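Staphylococcus aureus CymR (Staphylococcus aureus, PDB 3T8R) probably binds DNA as a dimeric Rrf2-type transcriptional regulator that senses oxidation through a thiol and controls stress resistance and the oxidative response. Local coordinates at residues S7-M17 and I77-E87. Sequence-based numbering, arbitrary orientation.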
loop_
_atom_site.group_PDB
_atom_site.type_symbol
_atom_site.label_atom_id
_atom_site.label_comp_id
_atom_site.label_asym_id
_atom_site.label_seq_id
_atom_site.Cartn_x
_atom_site.Cartn_y
_atom_site.Cartn_z
ATOM N N SER A 7 7.751 -4.220 2.799
ATOM C CA SER A 7 8.940 -4.539 3.590
ATOM C C SER A 7 9.447 -5.941 3.291
ATOM O O SER A 7 8.750 -6.925 3.554
ATOM C CB SER A 7 8.644 -4.418 5.084
ATOM O OG SER A 7 9.573 -5.169 5.841
ATOM N N THR A 8 10.658 -6.024 2.743
ATOM C CA THR A 8 11.242 -7.304 2.380
ATOM C C THR A 8 11.359 -8.217 3.605
ATOM O O THR A 8 11.015 -9.397 3.536
ATOM C CB THR A 8 12.617 -7.128 1.724
ATOM O OG1 THR A 8 12.475 -6.375 0.513
ATOM C CG2 THR A 8 13.225 -8.486 1.403
ATOM N N LYS A 9 11.835 -7.665 4.715
ATOM C CA LYS A 9 11.920 -8.410 5.975
ATOM C C LYS A 9 10.552 -8.950 6.394
ATOM O O LYS A 9 10.433 -10.095 6.822
ATOM C CB LYS A 9 12.468 -7.513 7.088
ATOM C CG LYS A 9 13.946 -7.182 6.959
ATOM C CD LYS A 9 14.450 -6.446 8.195
ATOM C CE LYS A 9 13.880 -5.032 8.272
ATOM N NZ LYS A 9 14.408 -4.275 9.456
ATOM N N GLY A 10 9.530 -8.107 6.284
ATOM C CA GLY A 10 8.181 -8.487 6.652
ATOM C C GLY A 10 7.686 -9.646 5.815
ATOM O O GLY A 10 7.172 -10.623 6.353
ATOM N N ARG A 11 7.846 -9.543 4.498
ATOM C CA ARG A 11 7.416 -10.620 3.614
ATOM C C ARG A 11 8.100 -11.938 3.949
ATOM O O ARG A 11 7.442 -12.969 4.085
ATOM C CB ARG A 11 7.677 -10.260 2.151
ATOM C CG ARG A 11 6.847 -9.082 1.694
ATOM C CD ARG A 11 7.130 -8.720 0.241
ATOM N NE ARG A 11 6.571 -9.698 -0.686
ATOM C CZ ARG A 11 6.577 -9.540 -2.003
ATOM N NH1 ARG A 11 7.124 -8.450 -2.520
ATOM N NH2 ARG A 11 6.053 -10.465 -2.795
ATOM N N TYR A 12 9.421 -11.913 4.067
ATOM C CA TYR A 12 10.144 -13.158 4.339
ATOM C C TYR A 12 9.868 -13.669 5.746
ATOM O O TYR A 12 9.798 -14.864 5.956
ATOM C CB TYR A 12 11.638 -13.016 4.068
ATOM C CG TYR A 12 11.944 -12.995 2.584
ATOM C CD1 TYR A 12 11.753 -14.130 1.811
ATOM C CD2 TYR A 12 12.397 -11.847 1.962
ATOM C CE1 TYR A 12 12.016 -14.126 0.444
ATOM C CE2 TYR A 12 12.668 -11.829 0.594
ATOM C CZ TYR A 12 12.474 -12.978 -0.155
ATOM O OH TYR A 12 12.742 -12.984 -1.510
ATOM N N GLY A 13 9.675 -12.760 6.694
ATOM C CA GLY A 13 9.296 -13.167 8.036
ATOM C C GLY A 13 7.973 -13.910 8.053
ATOM O O GLY A 13 7.819 -14.922 8.745
ATOM N N LEU A 14 7.012 -13.397 7.279
ATOM C CA LEU A 14 5.704 -14.003 7.157
ATOM C C LEU A 14 5.829 -15.392 6.556
ATOM O O LEU A 14 5.206 -16.336 7.038
ATOM C CB LEU A 14 4.798 -13.142 6.280
ATOM C CG LEU A 14 3.422 -12.734 6.804
ATOM C CD1 LEU A 14 2.516 -12.382 5.626
ATOM C CD2 LEU A 14 2.783 -13.788 7.712
ATOM N N THR A 15 6.641 -15.512 5.509
ATOM C CA THR A 15 6.901 -16.820 4.901
ATOM C C THR A 15 7.489 -17.828 5.888
ATOM O O THR A 15 7.067 -18.980 5.924
ATOM C CB THR A 15 7.802 -16.707 3.644
ATOM O OG1 THR A 15 7.173 -15.848 2.681
ATOM C CG2 THR A 15 7.993 -18.090 3.018
ATOM N N LEU A 16 8.463 -17.393 6.682
ATOM C CA LEU A 16 9.039 -18.208 7.750
ATOM C C LEU A 16 7.927 -18.724 8.675
ATOM O O LEU A 16 7.827 -19.919 8.968
ATOM C CB LEU A 16 10.056 -17.362 8.543
ATOM C CG LEU A 16 11.067 -17.963 9.525
ATOM C CD1 LEU A 16 11.205 -17.078 10.762
ATOM C CD2 LEU A 16 10.743 -19.383 9.922
ATOM N N MET A 17 7.074 -17.811 9.113
ATOM C CA MET A 17 6.039 -18.143 10.079
ATOM C C MET A 17 4.987 -19.104 9.512
ATOM O O MET A 17 4.496 -19.980 10.218
ATOM C CB MET A 17 5.408 -16.864 10.627
ATOM C CG MET A 17 6.391 -16.012 11.417
ATOM S SD MET A 17 6.891 -16.827 12.947
ATOM C CE MET A 17 5.357 -16.779 13.862
ATOM N N ILE A 77 -1.890 -15.584 16.268
ATOM C CA ILE A 77 -0.951 -14.657 15.650
ATOM C C ILE A 77 -1.532 -14.133 14.348
ATOM O O ILE A 77 -2.001 -14.920 13.534
ATOM C CB ILE A 77 0.378 -15.342 15.281
ATOM C CG1 ILE A 77 0.995 -16.029 16.503
ATOM C CG2 ILE A 77 1.359 -14.330 14.669
ATOM C CD1 ILE A 77 2.253 -16.805 16.188
ATOM N N SER A 78 -1.502 -12.817 14.161
ATOM C CA SER A 78 -1.984 -12.229 12.907
ATOM C C SER A 78 -0.832 -11.842 11.982
ATOM O O SER A 78 0.304 -11.641 12.415
ATOM C CB SER A 78 -2.868 -11.001 13.164
ATOM O OG SER A 78 -2.077 -9.885 13.537
ATOM N N ALA A 79 -1.130 -11.762 10.689
ATOM C CA ALA A 79 -0.129 -11.335 9.722
ATOM C C ALA A 79 0.360 -9.948 10.110
ATOM O O ALA A 79 1.544 -9.621 9.981
ATOM C CB ALA A 79 -0.725 -11.331 8.352
ATOM N N GLY A 80 -0.567 -9.136 10.610
ATOM C CA GLY A 80 -0.235 -7.793 11.033
ATOM C C GLY A 80 0.782 -7.792 12.158
ATOM O O GLY A 80 1.725 -6.995 12.140
ATOM N N ASP A 81 0.582 -8.684 13.126
ATOM C CA ASP A 81 1.499 -8.835 14.254
ATOM C C ASP A 81 2.911 -9.065 13.717
ATOM O O ASP A 81 3.882 -8.448 14.160
ATOM C CB ASP A 81 1.082 -10.025 15.135
ATOM C CG ASP A 81 -0.220 -9.786 15.898
ATOM O OD1 ASP A 81 -0.533 -8.613 16.206
ATOM O OD2 ASP A 81 -0.922 -10.787 16.199
ATOM N N ILE A 82 3.016 -9.961 12.741
ATOM C CA ILE A 82 4.311 -10.340 12.211
ATOM C C ILE A 82 4.965 -9.192 11.462
ATOM O O ILE A 82 6.140 -8.887 11.650
ATOM C CB ILE A 82 4.185 -11.587 11.314
ATOM C CG1 ILE A 82 3.809 -12.791 12.183
ATOM C CG2 ILE A 82 5.495 -11.839 10.600
ATOM C CD1 ILE A 82 3.219 -13.987 11.438
ATOM N N ILE A 83 4.200 -8.543 10.598
ATOM C CA ILE A 83 4.740 -7.427 9.852
ATOM C C ILE A 83 5.219 -6.327 10.796
ATOM O O ILE A 83 6.312 -5.789 10.633
ATOM C CB ILE A 83 3.701 -6.855 8.900
ATOM C CG1 ILE A 83 3.287 -7.916 7.879
ATOM C CG2 ILE A 83 4.265 -5.637 8.203
ATOM C CD1 ILE A 83 4.430 -8.427 7.081
ATOM N N ARG A 84 4.400 -6.014 11.792
ATOM C CA ARG A 84 4.742 -4.979 12.761
ATOM C C ARG A 84 6.081 -5.236 13.443
ATOM O O ARG A 84 6.903 -4.334 13.568
ATOM C CB ARG A 84 3.620 -4.811 13.789
ATOM C CG ARG A 84 2.392 -4.078 13.229
ATOM C CD ARG A 84 1.368 -3.720 14.309
ATOM N NE ARG A 84 0.507 -4.841 14.685
ATOM C CZ ARG A 84 -0.591 -5.192 14.022
ATOM N NH1 ARG A 84 -0.961 -4.519 12.943
ATOM N NH2 ARG A 84 -1.317 -6.222 14.432
ATOM N N LEU A 85 6.310 -6.473 13.862
ATOM C CA LEU A 85 7.534 -6.816 14.569
ATOM C C LEU A 85 8.773 -6.615 13.707
ATOM O O LEU A 85 9.818 -6.182 14.189
ATOM C CB LEU A 85 7.474 -8.264 15.028
ATOM C CG LEU A 85 6.673 -8.514 16.294
ATOM C CD1 LEU A 85 6.377 -9.994 16.438
ATOM C CD2 LEU A 85 7.448 -7.986 17.500
ATOM N N LEU A 86 8.658 -6.929 12.426
ATOM C CA LEU A 86 9.818 -6.892 11.554
ATOM C C LEU A 86 10.029 -5.554 10.851
ATOM O O LEU A 86 11.167 -5.160 10.607
ATOM C CB LEU A 86 9.738 -8.024 10.535
ATOM C CG LEU A 86 9.835 -9.391 11.217
ATOM C CD1 LEU A 86 9.295 -10.497 10.340
ATOM C CD2 LEU A 86 11.279 -9.678 11.649
ATOM N N GLU A 87 8.944 -4.854 10.540
ATOM C CA GLU A 87 9.045 -3.652 9.709
ATOM C C GLU A 87 8.771 -2.366 10.475
ATOM O O GLU A 87 9.427 -1.348 10.245
ATOM C CB GLU A 87 8.093 -3.736 8.517
ATOM C CG GLU A 87 6.720 -3.149 8.789
ATOM C CD GLU A 87 6.059 -2.594 7.544
ATOM O OE1 GLU A 87 6.451 -3.003 6.431
ATOM O OE2 GLU A 87 5.150 -1.744 7.677
#
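Two helices of the Rrf2-type winged helix-turn-helix domain, 8-17 and 79-87, pack through a pair of glycines, Gly10 and Gly13, on which side chains of the later helix rest. Leu86 CD1 comes down on the bare backbone of Gly13, 3.5 Å from its CA and near Lys9 O. One turn earlier, Ile83 CD1 lies 3.6 Å from Gly10 O; with CG1 anti to the carbonyl carbon (chi1 -62°), a further turn at chi2 (-59°) carries CD1 over the face of the Gly10 carbonyl. The axes therefore come within 8.1 Å, the two helices running in roughly opposed directions, 134° apart. In this family the first helix and the one following the wing, here strands 58-60 and 67-70, belong to the core of the DNA-binding domain, and the contact joins these two ends of it. Farther along, Ile82 reaches between Leu14 and Met17: its CD1 is 3.8 Å from Leu14 CD2, the two side chains crossing nearly at right angles, and 3.7 Å from Met17 CB. The folded thioether chain of Met17, bent at chi2 and chi3, brings its CE to 3.9 Å from Ile77 CD1, just ahead of the second helix. There Ser78 and Asp81 form a capping box, Asp81 N donating to Ser78 OG and Ser78 N to Asp81 OD2. At the N-terminal end of helix 8-17, Ser7 OG accepts from Gly10 N (3.0 Å) in an ST motif, while Glu87 CB packs 3.4 Å from that same hydroxyl oxygen. Arg11 leaves the helix on the side away from helix 79-87, and its NE forms a salt bridge with Glu99 of the second subunit; Leu14 also packs on Gln103 of that subunit.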